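Local coordinates for SGNH-hydrolase family esterase (Altererythrobacter indicus, PDB 7C2A), which hydrolyses esters as a member of the SGNH-hydrolase family, and may act as a lysophospholipase, at residues S14-Y19 and L74-L79; E25-K30 and P147-A152; A47-D52 and L58-F63; F63-Q68 and Q105-P110; G99-L104 and I109-M114. All coordinates share one frame; numbering follows the deposited sequence.

Contact 1. Residues S14-Y19 and L74-L79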
# COMPACT_ATOMS: atom_id res chain seq x y z
N SER A 14 1.72 -3.09 3.87
CA SER A 14 3.12 -3.27 4.22
C SER A 14 3.97 -2.03 3.96
O SER A 14 5.04 -1.90 4.56
CB SER A 14 3.72 -4.47 3.48
OG SER A 14 3.56 -4.32 2.08
N LEU A 15 3.53 -1.14 3.08
CA LEU A 15 4.28 0.09 2.82
C LEU A 15 4.18 1.08 3.97
O LEU A 15 5.03 1.96 4.09
CB LEU A 15 3.82 0.74 1.52
CG LEU A 15 3.92 -0.10 0.25
CD1 LEU A 15 3.42 0.68 -0.94
CD2 LEU A 15 5.36 -0.54 0.01
N PHE A 16 3.14 0.98 4.79
CA PHE A 16 3.07 1.75 6.03
C PHE A 16 3.56 0.95 7.23
O PHE A 16 4.17 1.53 8.13
CB PHE A 16 1.64 2.25 6.28
CG PHE A 16 1.25 3.46 5.48
CD1 PHE A 16 2.10 4.03 4.55
CD2 PHE A 16 0.00 4.03 5.66
CE1 PHE A 16 1.71 5.15 3.83
CE2 PHE A 16 -0.39 5.14 4.94
CZ PHE A 16 0.47 5.71 4.03
N ALA A 17 3.31 -0.36 7.26
CA ALA A 17 3.74 -1.17 8.40
C ALA A 17 5.26 -1.22 8.54
O ALA A 17 5.77 -1.44 9.64
CB ALA A 17 3.20 -2.60 8.28
N GLY A 18 5.99 -1.04 7.45
CA GLY A 18 7.44 -1.10 7.49
C GLY A 18 7.99 -2.50 7.35
O GLY A 18 8.98 -2.86 8.01
N TYR A 19 7.37 -3.31 6.49
CA TYR A 19 7.78 -4.69 6.32
C TYR A 19 9.25 -4.77 5.92
O TYR A 19 9.70 -4.09 4.98
CB TYR A 19 6.91 -5.36 5.25
CG TYR A 19 7.45 -6.70 4.81
CD1 TYR A 19 7.21 -7.85 5.56
CD2 TYR A 19 8.22 -6.82 3.66
CE1 TYR A 19 7.71 -9.07 5.17
CE2 TYR A 19 8.73 -8.04 3.27
CZ TYR A 19 8.47 -9.16 4.02
OH TYR A 19 8.97 -10.38 3.62
N LEU A 74 -6.12 14.06 10.10
CA LEU A 74 -5.90 13.75 8.70
C LEU A 74 -5.77 12.24 8.66
O LEU A 74 -5.15 11.65 9.55
CB LEU A 74 -4.60 14.38 8.19
CG LEU A 74 -4.10 13.93 6.81
CD1 LEU A 74 -5.05 14.37 5.72
CD2 LEU A 74 -2.71 14.48 6.54
N ALA A 75 -6.35 11.62 7.64
CA ALA A 75 -6.19 10.19 7.38
C ALA A 75 -5.50 10.02 6.04
O ALA A 75 -5.99 10.52 5.02
CB ALA A 75 -7.54 9.47 7.36
N ILE A 76 -4.38 9.30 6.04
CA ILE A 76 -3.67 8.95 4.82
C ILE A 76 -4.02 7.52 4.49
O ILE A 76 -3.78 6.62 5.30
CB ILE A 76 -2.15 9.11 5.00
CG1 ILE A 76 -1.78 10.49 5.54
CG2 ILE A 76 -1.45 8.80 3.68
CD1 ILE A 76 -0.29 10.66 5.89
N VAL A 77 -4.60 7.28 3.32
CA VAL A 77 -5.11 5.96 2.95
C VAL A 77 -4.25 5.41 1.83
O VAL A 77 -4.15 6.03 0.76
CB VAL A 77 -6.59 6.01 2.55
CG1 VAL A 77 -7.07 4.65 2.07
CG2 VAL A 77 -7.45 6.51 3.70
N GLU A 78 -3.66 4.24 2.06
CA GLU A 78 -2.68 3.64 1.16
C GLU A 78 -3.02 2.15 1.04
O GLU A 78 -2.49 1.33 1.78
CB GLU A 78 -1.28 3.86 1.73
CG GLU A 78 -0.15 3.23 0.96
CD GLU A 78 0.23 1.84 1.45
OE1 GLU A 78 0.41 0.97 0.57
OE2 GLU A 78 0.36 1.62 2.67
N LEU A 79 -3.90 1.81 0.10
CA LEU A 79 -4.35 0.44 -0.05
C LEU A 79 -4.63 0.16 -1.51
O LEU A 79 -4.97 1.06 -2.28
CB LEU A 79 -5.61 0.14 0.76
CG LEU A 79 -5.43 0.10 2.27
CD1 LEU A 79 -6.80 -0.00 2.94
CD2 LEU A 79 -4.58 -1.07 2.67

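Contact 2. Residues E25-K30 and P147-A152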
# COMPACT_ATOMS: atom_id res chain seq x y z
N GLU A 25 12.08 2.85 11.13
CA GLU A 25 12.42 3.05 9.73
C GLU A 25 11.21 3.08 8.80
O GLU A 25 11.38 3.38 7.62
CB GLU A 25 13.40 1.97 9.26
CG GLU A 25 14.75 2.01 9.97
CD GLU A 25 15.71 0.93 9.49
OE1 GLU A 25 15.24 -0.12 9.02
OE2 GLU A 25 16.93 1.14 9.59
N SER A 26 10.01 2.78 9.29
CA SER A 26 8.85 2.75 8.42
C SER A 26 8.51 4.15 7.93
O SER A 26 8.89 5.17 8.52
CB SER A 26 7.63 2.19 9.16
OG SER A 26 7.13 3.11 10.11
N TYR A 27 7.77 4.19 6.83
CA TYR A 27 7.31 5.45 6.26
C TYR A 27 6.57 6.33 7.27
O TYR A 27 6.90 7.53 7.36
CB TYR A 27 6.53 5.20 4.96
CG TYR A 27 5.92 6.46 4.40
CD1 TYR A 27 4.64 6.85 4.77
CD2 TYR A 27 6.61 7.25 3.50
CE1 TYR A 27 4.08 8.00 4.28
CE2 TYR A 27 6.06 8.41 3.01
CZ TYR A 27 4.79 8.78 3.39
OH TYR A 27 4.18 9.92 2.93
N PRO A 28 5.60 5.84 8.05
CA PRO A 28 4.94 6.73 9.01
C PRO A 28 5.90 7.30 10.04
O PRO A 28 5.80 8.49 10.38
CB PRO A 28 3.84 5.84 9.62
CG PRO A 28 3.56 4.84 8.53
CD PRO A 28 4.92 4.53 7.97
N ALA A 29 6.84 6.49 10.54
CA ALA A 29 7.79 6.99 11.53
C ALA A 29 8.71 8.05 10.94
O ALA A 29 8.96 9.08 11.58
CB ALA A 29 8.61 5.83 12.10
N LYS A 30 9.22 7.82 9.73
CA LYS A 30 10.11 8.80 9.14
C LYS A 30 9.35 10.04 8.68
O LYS A 30 9.89 11.15 8.73
CB LYS A 30 10.89 8.16 7.99
CG LYS A 30 11.97 7.18 8.46
CD LYS A 30 13.09 7.92 9.21
CE LYS A 30 14.19 6.98 9.68
NZ LYS A 30 15.04 6.45 8.57
N PRO A 147 -0.43 11.19 -6.78
CA PRO A 147 -0.80 10.32 -7.91
C PRO A 147 -0.05 9.00 -7.93
O PRO A 147 -0.64 7.96 -8.26
CB PRO A 147 -0.49 11.19 -9.13
CG PRO A 147 -0.61 12.59 -8.63
CD PRO A 147 -0.10 12.55 -7.21
N PHE A 148 1.23 8.99 -7.56
CA PHE A 148 2.06 7.79 -7.66
C PHE A 148 2.93 7.75 -6.40
O PHE A 148 4.03 8.30 -6.38
CB PHE A 148 2.87 7.82 -8.95
CG PHE A 148 3.69 6.58 -9.23
CD1 PHE A 148 3.60 5.44 -8.47
CD2 PHE A 148 4.59 6.59 -10.28
CE1 PHE A 148 4.39 4.32 -8.76
CE2 PHE A 148 5.37 5.48 -10.57
CZ PHE A 148 5.27 4.35 -9.81
N PHE A 149 2.43 7.08 -5.37
CA PHE A 149 3.12 7.09 -4.08
C PHE A 149 4.55 6.58 -4.20
O PHE A 149 5.46 7.13 -3.58
CB PHE A 149 2.31 6.25 -3.09
CG PHE A 149 2.95 6.11 -1.75
CD1 PHE A 149 3.38 7.22 -1.05
CD2 PHE A 149 3.14 4.86 -1.18
CE1 PHE A 149 3.98 7.09 0.20
CE2 PHE A 149 3.73 4.74 0.07
CZ PHE A 149 4.16 5.86 0.74
N LEU A 150 4.77 5.52 -4.97
CA LEU A 150 6.09 4.91 -5.07
C LEU A 150 6.96 5.51 -6.17
O LEU A 150 7.99 4.93 -6.52
CB LEU A 150 5.98 3.39 -5.26
CG LEU A 150 5.43 2.63 -4.06
CD1 LEU A 150 5.34 1.15 -4.39
CD2 LEU A 150 6.29 2.85 -2.82
N GLU A 151 6.56 6.65 -6.74
CA GLU A 151 7.30 7.23 -7.85
C GLU A 151 8.78 7.42 -7.52
O GLU A 151 9.65 7.16 -8.36
CB GLU A 151 6.68 8.57 -8.23
CG GLU A 151 7.31 9.21 -9.45
CD GLU A 151 6.54 10.44 -9.89
OE1 GLU A 151 6.17 11.25 -9.02
OE2 GLU A 151 6.31 10.59 -11.11
N ALA A 152 9.10 7.84 -6.30
CA ALA A 152 10.48 8.19 -5.99
C ALA A 152 11.39 6.97 -5.94
O ALA A 152 12.62 7.15 -5.97
CB ALA A 152 10.56 8.99 -4.70

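Contact 3. Residues A47-D52 and L58-F63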
# COMPACT_ATOMS: atom_id res chain seq x y z
N ALA A 47 -1.24 2.57 11.36
CA ALA A 47 -2.25 1.55 11.13
C ALA A 47 -1.97 0.79 9.84
O ALA A 47 -2.90 0.40 9.13
CB ALA A 47 -3.65 2.15 11.15
N GLY A 48 -0.70 0.59 9.52
CA GLY A 48 -0.35 -0.28 8.42
C GLY A 48 -0.41 -1.73 8.87
O GLY A 48 0.03 -2.09 9.97
N VAL A 49 -1.00 -2.57 8.03
CA VAL A 49 -1.07 -4.00 8.28
C VAL A 49 -0.56 -4.70 7.03
O VAL A 49 -1.15 -4.55 5.95
CB VAL A 49 -2.50 -4.47 8.61
CG1 VAL A 49 -2.53 -5.98 8.73
CG2 VAL A 49 -2.95 -3.82 9.90
N SER A 50 0.53 -5.44 7.17
CA SER A 50 1.13 -6.15 6.02
C SER A 50 0.11 -7.09 5.38
O SER A 50 -0.59 -7.79 6.12
CB SER A 50 2.39 -6.87 6.43
OG SER A 50 3.39 -5.93 6.77
N GLY A 51 0.01 -7.07 4.05
CA GLY A 51 -0.90 -7.96 3.30
C GLY A 51 -2.34 -7.49 3.26
O GLY A 51 -3.15 -8.17 2.62
N ASP A 52 -2.67 -6.35 3.87
CA ASP A 52 -4.08 -5.89 3.87
C ASP A 52 -4.54 -5.55 2.45
O ASP A 52 -3.88 -4.78 1.75
CB ASP A 52 -4.27 -4.62 4.70
CG ASP A 52 -5.14 -4.81 5.92
OD1 ASP A 52 -5.13 -5.92 6.48
OD2 ASP A 52 -5.80 -3.85 6.31
N LEU A 58 -11.37 -2.11 4.62
CA LEU A 58 -12.76 -1.77 4.87
C LEU A 58 -13.30 -2.50 6.10
O LEU A 58 -14.08 -1.93 6.87
CB LEU A 58 -13.59 -2.10 3.63
CG LEU A 58 -15.10 -1.86 3.71
CD1 LEU A 58 -15.41 -0.41 4.03
CD2 LEU A 58 -15.75 -2.29 2.40
N GLN A 59 -12.88 -3.74 6.30
CA GLN A 59 -13.36 -4.51 7.44
C GLN A 59 -12.95 -3.90 8.77
O GLN A 59 -13.67 -4.06 9.77
CB GLN A 59 -12.83 -5.94 7.34
CG GLN A 59 -13.48 -6.89 8.33
CD GLN A 59 -14.92 -7.18 7.96
OE1 GLN A 59 -15.25 -7.33 6.79
NE2 GLN A 59 -15.79 -7.26 8.96
N ARG A 60 -11.82 -3.19 8.82
CA ARG A 60 -11.27 -2.70 10.08
C ARG A 60 -11.32 -1.19 10.25
O ARG A 60 -10.97 -0.71 11.33
CB ARG A 60 -9.85 -3.21 10.34
CG ARG A 60 -8.81 -2.67 9.39
CD ARG A 60 -7.38 -3.09 9.79
NE ARG A 60 -6.45 -2.75 8.72
CZ ARG A 60 -5.53 -1.79 8.77
NH1 ARG A 60 -5.34 -1.10 9.88
NH2 ARG A 60 -4.79 -1.53 7.70
N ILE A 61 -11.76 -0.41 9.25
CA ILE A 61 -11.63 1.04 9.37
C ILE A 61 -12.41 1.58 10.57
O ILE A 61 -11.90 2.43 11.31
CB ILE A 61 -11.96 1.77 8.05
CG1 ILE A 61 -11.77 3.29 8.22
CG2 ILE A 61 -13.39 1.47 7.57
CD1 ILE A 61 -10.33 3.75 8.50
N LYS A 62 -13.64 1.12 10.78
CA LYS A 62 -14.42 1.60 11.92
C LYS A 62 -13.73 1.26 13.24
O LYS A 62 -13.64 2.10 14.13
CB LYS A 62 -15.83 1.01 11.89
CG LYS A 62 -16.81 1.71 10.96
CD LYS A 62 -18.18 1.01 11.01
CE LYS A 62 -19.20 1.65 10.08
NZ LYS A 62 -19.65 2.98 10.56
N PHE A 63 -13.26 0.02 13.37
CA PHE A 63 -12.59 -0.39 14.60
C PHE A 63 -11.35 0.45 14.86
O PHE A 63 -11.10 0.87 15.99
CB PHE A 63 -12.21 -1.87 14.49
CG PHE A 63 -11.47 -2.39 15.69
CD1 PHE A 63 -12.16 -2.83 16.81
CD2 PHE A 63 -10.08 -2.43 15.72
CE1 PHE A 63 -11.50 -3.30 17.92
CE2 PHE A 63 -9.42 -2.91 16.84
CZ PHE A 63 -10.13 -3.34 17.94

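Contact 4. Residues F63-Q68 and Q105-P110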
# COMPACT_ATOMS: atom_id res chain seq x y z
N PHE A 63 -13.26 0.02 13.37
CA PHE A 63 -12.59 -0.39 14.60
C PHE A 63 -11.35 0.45 14.86
O PHE A 63 -11.10 0.87 15.99
CB PHE A 63 -12.21 -1.87 14.49
CG PHE A 63 -11.47 -2.39 15.69
CD1 PHE A 63 -12.16 -2.83 16.81
CD2 PHE A 63 -10.08 -2.43 15.72
CE1 PHE A 63 -11.50 -3.30 17.92
CE2 PHE A 63 -9.42 -2.91 16.84
CZ PHE A 63 -10.13 -3.34 17.94
N VAL A 64 -10.55 0.68 13.82
CA VAL A 64 -9.33 1.47 13.98
C VAL A 64 -9.67 2.88 14.44
O VAL A 64 -9.05 3.42 15.36
CB VAL A 64 -8.51 1.46 12.67
CG1 VAL A 64 -7.41 2.50 12.72
CG2 VAL A 64 -7.92 0.08 12.45
N LEU A 65 -10.69 3.49 13.83
CA LEU A 65 -11.08 4.84 14.24
C LEU A 65 -11.65 4.85 15.66
O LEU A 65 -11.30 5.72 16.46
CB LEU A 65 -12.10 5.39 13.25
CG LEU A 65 -11.52 5.68 11.87
CD1 LEU A 65 -12.63 5.94 10.88
CD2 LEU A 65 -10.55 6.88 11.92
N ASP A 66 -12.51 3.88 15.99
CA ASP A 66 -13.10 3.81 17.32
C ASP A 66 -12.07 3.50 18.39
O ASP A 66 -12.32 3.75 19.57
CB ASP A 66 -14.19 2.73 17.35
CG ASP A 66 -15.42 3.10 16.55
OD1 ASP A 66 -15.60 4.27 16.16
OD2 ASP A 66 -16.25 2.19 16.33
N SER A 67 -10.93 2.93 18.01
CA SER A 67 -9.88 2.62 18.97
C SER A 67 -9.03 3.82 19.33
O SER A 67 -8.23 3.71 20.27
CB SER A 67 -8.98 1.51 18.43
OG SER A 67 -9.69 0.30 18.30
N GLN A 68 -9.18 4.94 18.64
CA GLN A 68 -8.27 6.06 18.83
C GLN A 68 -8.68 6.90 20.03
O GLN A 68 -9.83 7.34 20.09
CB GLN A 68 -8.28 6.95 17.59
CG GLN A 68 -7.74 6.26 16.36
CD GLN A 68 -6.45 5.54 16.65
OE1 GLN A 68 -5.52 6.11 17.25
NE2 GLN A 68 -6.37 4.29 16.24
N GLN A 105 -15.22 10.32 5.61
CA GLN A 105 -16.00 11.51 5.30
C GLN A 105 -17.16 11.69 6.27
O GLN A 105 -17.47 12.82 6.68
CB GLN A 105 -16.53 11.41 3.87
CG GLN A 105 -16.93 12.72 3.24
CD GLN A 105 -17.22 12.56 1.76
OE1 GLN A 105 -18.01 11.70 1.37
NE2 GLN A 105 -16.58 13.38 0.93
N ARG A 106 -17.82 10.60 6.64
CA ARG A 106 -18.89 10.70 7.63
C ARG A 106 -18.38 11.37 8.90
O ARG A 106 -19.07 12.21 9.49
CB ARG A 106 -19.44 9.31 7.94
CG ARG A 106 -20.64 9.29 8.85
CD ARG A 106 -21.07 7.85 9.10
NE ARG A 106 -20.14 7.17 9.99
CZ ARG A 106 -20.12 7.31 11.31
NH1 ARG A 106 -21.00 8.11 11.90
NH2 ARG A 106 -19.24 6.65 12.04
N ARG A 107 -17.17 11.02 9.32
CA ARG A 107 -16.59 11.57 10.54
C ARG A 107 -15.88 12.89 10.30
O ARG A 107 -15.24 13.40 11.22
CB ARG A 107 -15.62 10.56 11.16
CG ARG A 107 -16.25 9.20 11.40
CD ARG A 107 -15.38 8.39 12.33
NE ARG A 107 -15.83 7.01 12.40
CZ ARG A 107 -15.68 6.23 13.46
NH1 ARG A 107 -15.11 6.70 14.56
NH2 ARG A 107 -16.12 4.99 13.43
N LYS A 108 -15.98 13.44 9.10
CA LYS A 108 -15.36 14.72 8.76
C LYS A 108 -13.84 14.71 8.98
O LYS A 108 -13.26 15.69 9.44
CB LYS A 108 -16.04 15.89 9.48
CG LYS A 108 -17.52 15.96 9.17
CD LYS A 108 -18.13 17.31 9.50
CE LYS A 108 -19.48 17.47 8.82
NZ LYS A 108 -19.76 18.89 8.48
N ILE A 109 -13.20 13.59 8.66
CA ILE A 109 -11.75 13.46 8.74
C ILE A 109 -11.18 13.72 7.35
O ILE A 109 -11.51 12.98 6.41
CB ILE A 109 -11.34 12.08 9.26
CG1 ILE A 109 -11.85 11.89 10.69
CG2 ILE A 109 -9.82 11.95 9.20
CD1 ILE A 109 -11.69 10.48 11.21
N PRO A 110 -10.34 14.74 7.18
CA PRO A 110 -9.71 14.98 5.88
C PRO A 110 -8.91 13.78 5.40
O PRO A 110 -8.31 13.05 6.20
CB PRO A 110 -8.80 16.19 6.14
CG PRO A 110 -9.41 16.88 7.32
CD PRO A 110 -9.97 15.77 8.17

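Contact 5. Residues G99-L104 and I109-M114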
# COMPACT_ATOMS: atom_id res chain seq x y z
N GLY A 99 -15.89 2.60 0.37
CA GLY A 99 -16.44 2.42 1.70
C GLY A 99 -15.53 2.97 2.79
O GLY A 99 -16.01 3.52 3.78
N ILE A 100 -14.21 2.82 2.62
CA ILE A 100 -13.27 3.40 3.58
C ILE A 100 -13.38 4.92 3.59
O ILE A 100 -13.47 5.56 4.65
CB ILE A 100 -11.83 2.96 3.26
CG1 ILE A 100 -11.70 1.44 3.42
CG2 ILE A 100 -10.84 3.69 4.16
CD1 ILE A 100 -10.45 0.88 2.80
N LEU A 101 -13.37 5.53 2.40
CA LEU A 101 -13.41 6.98 2.32
C LEU A 101 -14.74 7.53 2.80
O LEU A 101 -14.79 8.60 3.40
CB LEU A 101 -13.10 7.46 0.91
CG LEU A 101 -11.77 6.98 0.32
CD1 LEU A 101 -11.46 7.78 -0.93
CD2 LEU A 101 -10.63 7.07 1.32
N GLU A 102 -15.82 6.78 2.57
CA GLU A 102 -17.13 7.21 3.04
C GLU A 102 -17.18 7.26 4.56
O GLU A 102 -17.80 8.16 5.14
CB GLU A 102 -18.21 6.29 2.49
CG GLU A 102 -18.66 6.72 1.11
CD GLU A 102 -19.58 5.73 0.42
OE1 GLU A 102 -20.00 4.74 1.05
OE2 GLU A 102 -19.87 5.96 -0.78
N GLU A 103 -16.57 6.28 5.23
CA GLU A 103 -16.52 6.30 6.68
C GLU A 103 -15.72 7.50 7.19
O GLU A 103 -16.13 8.18 8.13
CB GLU A 103 -15.96 4.98 7.19
CG GLU A 103 -15.82 4.91 8.70
CD GLU A 103 -17.15 4.98 9.44
OE1 GLU A 103 -18.21 4.78 8.81
OE2 GLU A 103 -17.14 5.26 10.66
N LEU A 104 -14.55 7.76 6.58
CA LEU A 104 -13.76 8.92 6.98
C LEU A 104 -14.54 10.21 6.75
O LEU A 104 -14.54 11.11 7.60
CB LEU A 104 -12.44 8.94 6.21
CG LEU A 104 -11.49 7.81 6.61
CD1 LEU A 104 -10.40 7.61 5.56
CD2 LEU A 104 -10.87 8.07 7.97
N ILE A 109 -13.20 13.59 8.66
CA ILE A 109 -11.75 13.46 8.74
C ILE A 109 -11.18 13.72 7.35
O ILE A 109 -11.51 12.98 6.41
CB ILE A 109 -11.34 12.08 9.26
CG1 ILE A 109 -11.85 11.89 10.69
CG2 ILE A 109 -9.82 11.95 9.20
CD1 ILE A 109 -11.69 10.48 11.21
N PRO A 110 -10.34 14.74 7.18
CA PRO A 110 -9.71 14.98 5.88
C PRO A 110 -8.91 13.78 5.40
O PRO A 110 -8.31 13.05 6.20
CB PRO A 110 -8.80 16.19 6.14
CG PRO A 110 -9.41 16.88 7.32
CD PRO A 110 -9.97 15.77 8.17
N ILE A 111 -8.85 13.62 4.09
CA ILE A 111 -8.27 12.44 3.45
C ILE A 111 -7.14 12.85 2.52
O ILE A 111 -7.30 13.74 1.68
CB ILE A 111 -9.32 11.68 2.64
CG1 ILE A 111 -10.49 11.23 3.52
CG2 ILE A 111 -8.69 10.48 1.92
CD1 ILE A 111 -11.73 10.90 2.72
N LEU A 112 -6.01 12.14 2.62
CA LEU A 112 -4.99 12.12 1.59
C LEU A 112 -4.89 10.69 1.07
O LEU A 112 -4.63 9.76 1.84
CB LEU A 112 -3.64 12.57 2.15
CG LEU A 112 -2.45 12.49 1.19
CD1 LEU A 112 -2.67 13.40 -0.01
CD2 LEU A 112 -1.17 12.85 1.92
N LEU A 113 -5.10 10.51 -0.23
CA LEU A 113 -5.07 9.20 -0.87
C LEU A 113 -3.72 8.99 -1.54
O LEU A 113 -3.28 9.83 -2.32
CB LEU A 113 -6.18 9.14 -1.91
CG LEU A 113 -6.55 7.78 -2.50
CD1 LEU A 113 -7.04 6.81 -1.44
CD2 LEU A 113 -7.60 7.95 -3.59
N MET A 114 -3.09 7.86 -1.23
CA MET A 114 -1.79 7.50 -1.86
C MET A 114 -2.08 6.65 -3.10
O MET A 114 -2.55 5.51 -2.94
CB MET A 114 -0.91 6.72 -0.87
CG MET A 114 -0.46 7.56 0.32
SD MET A 114 0.30 9.12 -0.20
CE MET A 114 1.34 9.48 1.21

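Contact 1. Residues S14-Y19 and L74-L79
Leu15 and Phe16, in the short helix that starts within the Gly-Asp-Ser-Leu signature giving GDSL hydrolases their name, pack on Ile76 and Glu78 of the middle strand of the parallel sheet. The Phe16 ring carries most of the contact. Its CG stands beside the backbone N and anti to the carbonyl carbon (chi1 -79°), which directs the ring from the helix onto the strand. Glu78 CB lies over one face, 3.8 Å from the centroid of the Phe16 ring and 26° off its normal, good evidence for a CH-pi contact. At the ring edge, Phe16 CZ meets Ile76 CG2 at 3.7 Å. Glu78 bends at chi2, so that its carboxylate turns back toward the helix: OE2 comes over the rim of the same ring face, 3.5 Å from Phe16 CG, while OE1 lies 3.4 Å from Leu15 CD1. These carboxylate contacts are van der Waals in kind; OE2 has its polar partner in the backbone N of Asp13. Tyr27 of helix 27-35 lies nearly parallel to the Phe16 ring on the other side of its plane. Ile76 is flanked by Ile8 of strand 6-12 and Met114 of strand 111-114, whereas Val77 faces helix 90-106 across the sheet.

Contact 2. Residues E25-K30 and P147-A152
Tyr27 and Phe149 bring the two backbones no closer than 11.3 Å, measured between their CA atoms, so the meeting is left wholly to their rings. Tyr27 opens helix 27-35, directly after Ser26 at the N-cap position. Phe149 is the second residue of a type I beta turn from Phe148 to Glu151, closed by the bond from Glu151 N to Phe148 O at 3.0 Å, in the loop that follows the edge strand 144-146. Both side chains point toward each other, CG lying anti to N (chi1 174° in Tyr27 and 176° in Phe149), and so span the gap. The result is a T-shaped stack: the centroids of the Tyr27 and Phe149 rings are 5.0 Å apart and the planes stand at 89°. Phe149 supplies the edge, with CZ above the centre of the Tyr27 face and CE1 at 3.7 Å from Tyr27 CZ. Phe16 of the signature helix and Met114 of strand 111-114 also touch Phe149. Only 90 Å² is buried between the segments, and the link rests on dispersion together with the weak attraction between an electron-poor C-H edge and an electron-rich phenol face, an interaction that favours this perpendicular setting without any charge or polar bond.

Contact 3. Residues A47-D52 and L58-F63
Arg60, reaching back from helix 54-66, is bound by Ala47, Val49 and Asp52 at the end of strand 42-48 and in the turn after it. The ionic part is a salt bridge to Asp52, gripped side-on by two nitrogens that converge on one oxygen: NE is 2.7 Å and NH2 2.9 Å from Asp52 OD2. Both arrive from the same face of the carboxylate, whose plane is turned 60° from the guanidinium, so this is not the flat two-oxygen pairing.

The neutral hydrogen bonds go to the backbone. Arg60 NH1 and NH2 hold Ala47 O end-on, at 3.0 and 3.1 Å, with NH1 above the carbonyl plane. NH2 therefore serves both acceptors, and both lie near the guanidinium plane. The apolar part is Val49, whose CG2 sits over the centre of one guanidinium face, 3.5 Å from Arg60 CZ.

Two features set this geometry. Arg60 CG lies between its backbone N and carbonyl carbon (chi1 68°), with the chain extended from there to NE, and a type II turn from Val49 to Asp52, with Gly51 at positive phi, brings Asp52 back. In relatives this loop belongs to the second conserved block, which contributes to the oxyanion hole. Four bonds in one plane and a methyl over one face fix the guanidinium against rotation, and its charge probably keeps Asp52 ionised.

Contact 4. Residues F63-Q68 and Q105-P110
Leu65 and Arg107 are the closest backbone pair, their CA atoms 9.5 Å apart where the C-terminal ends of helices 54-66 and 90-106 come side by side. Arg107 takes the main part. Its guanidinium grips Asp66 end-on, NH1 at 3.0 Å and NH2 at 2.9 Å from the single oxygen OD1, as part of a salt bridge. The carboxylate and guanidinium planes are 39° apart: NH1 meets OD1 nearly in line with the C-O bond, whereas NH2 comes from above the carboxylate plane. Leu65 lies against one face of the guanidinium, with CB 3.5 Å from Arg107 NH1 and CD1 3.7 Å from NE. Arg107 NE is held in turn by Glu103, so the one arginine joins an acid of each helix. A leucine in its place would probably strip Asp66 OD1 of both N-H donors, cost Glu103 one of its several basic partners and break this tie between the helix ends. Deeper in, Leu65 CD2 touches Ile109 CD1 at 3.8 Å, a methyl contact on the buried side of the salt bridge.

Two side chains bond back to carbonyls of the last turn of helix 54-66, Ser67 OG to Phe63 O at 2.8 Å and Gln68 NE2 to Val64 O at 3.0 Å. Lys108, at positive phi (58°), is the C-prime residue of a Schellman motif ending helix 90-106. Neighbouring helices on one side of a parallel sheet, each followed by a turn or loop that leads to the next strand, are the mark of the beta-alpha-beta crossovers from which the SGNH fold is built.

Contact 5. Residues G99-L104 and I109-M114
Ile111 packs between Leu101 and Leu104 where helix 90-106 turns into strand 111-114, the second half of a beta-alpha-beta crossover in the SGNH alpha/beta fold. In the first shell its two branches divide the work. CG1 points to the later turn, 4.0 Å from Leu104 CB, and CG2 reaches Leu101 CD2, also at 4.0 Å. The terminal CD1 comes 3.9 Å from Leu101 O. CG1 sits beside the backbone N and CG2 beside the carbonyl carbon (chi1 -59°), a setting that spreads the branches across both leucines. With an alanine here the CG1, CG2 and CD1 contacts go, which is likely to open a gap between helix and strand and cost the two leucines their contact with this strand residue. Leu104 also presents CD2 to Ile109 CD1 at 4.1 Å, so it meets residues at the start of the strand and in the turn before it. All these separations are ordinary van der Waals distances.

Further out, the strand is fixed from both flanks: Ile111 is backbone-bonded to Lys144, and Leu112 to Ala75 and Val77 of strand 74-78. On the helix, Leu101 touches Tyr141, while Leu65 of helix 54-66 covers Leu104. The sharp reversal between helix and strand is held by the 3.0 Å bond from Ile109 N to Leu104 O, almost straight at the hydrogen (171°), with the donor tilted 33° from the carbonyl plane.

How the contacts relate
Contacts 1 and 5 are buried and lie largely on opposite sides of the parallel sheet, through its adjacent strands 74-78 and 111-114; both rely on apolar side chains, though contact 1 also takes in a carboxylate. Contact 2, at the surface, adds the aromatic layer above contact 1, and the nearly parallel rings of Phe16 and Tyr27, which touch, join the two. Contacts 3 and 4 share helix 54-66; each is built on an arginine gripping one aspartate oxygen, but contact 3 also engages a backbone carbonyl. Contacts 4 and 5 share Ile109 and helix 90-106, whose Glu103 also pairs with Lys62 from 58-63. The salt bridges across the segments belong to the two partly buried contacts, 3 and 4, whereas contact 2 is purely aromatic.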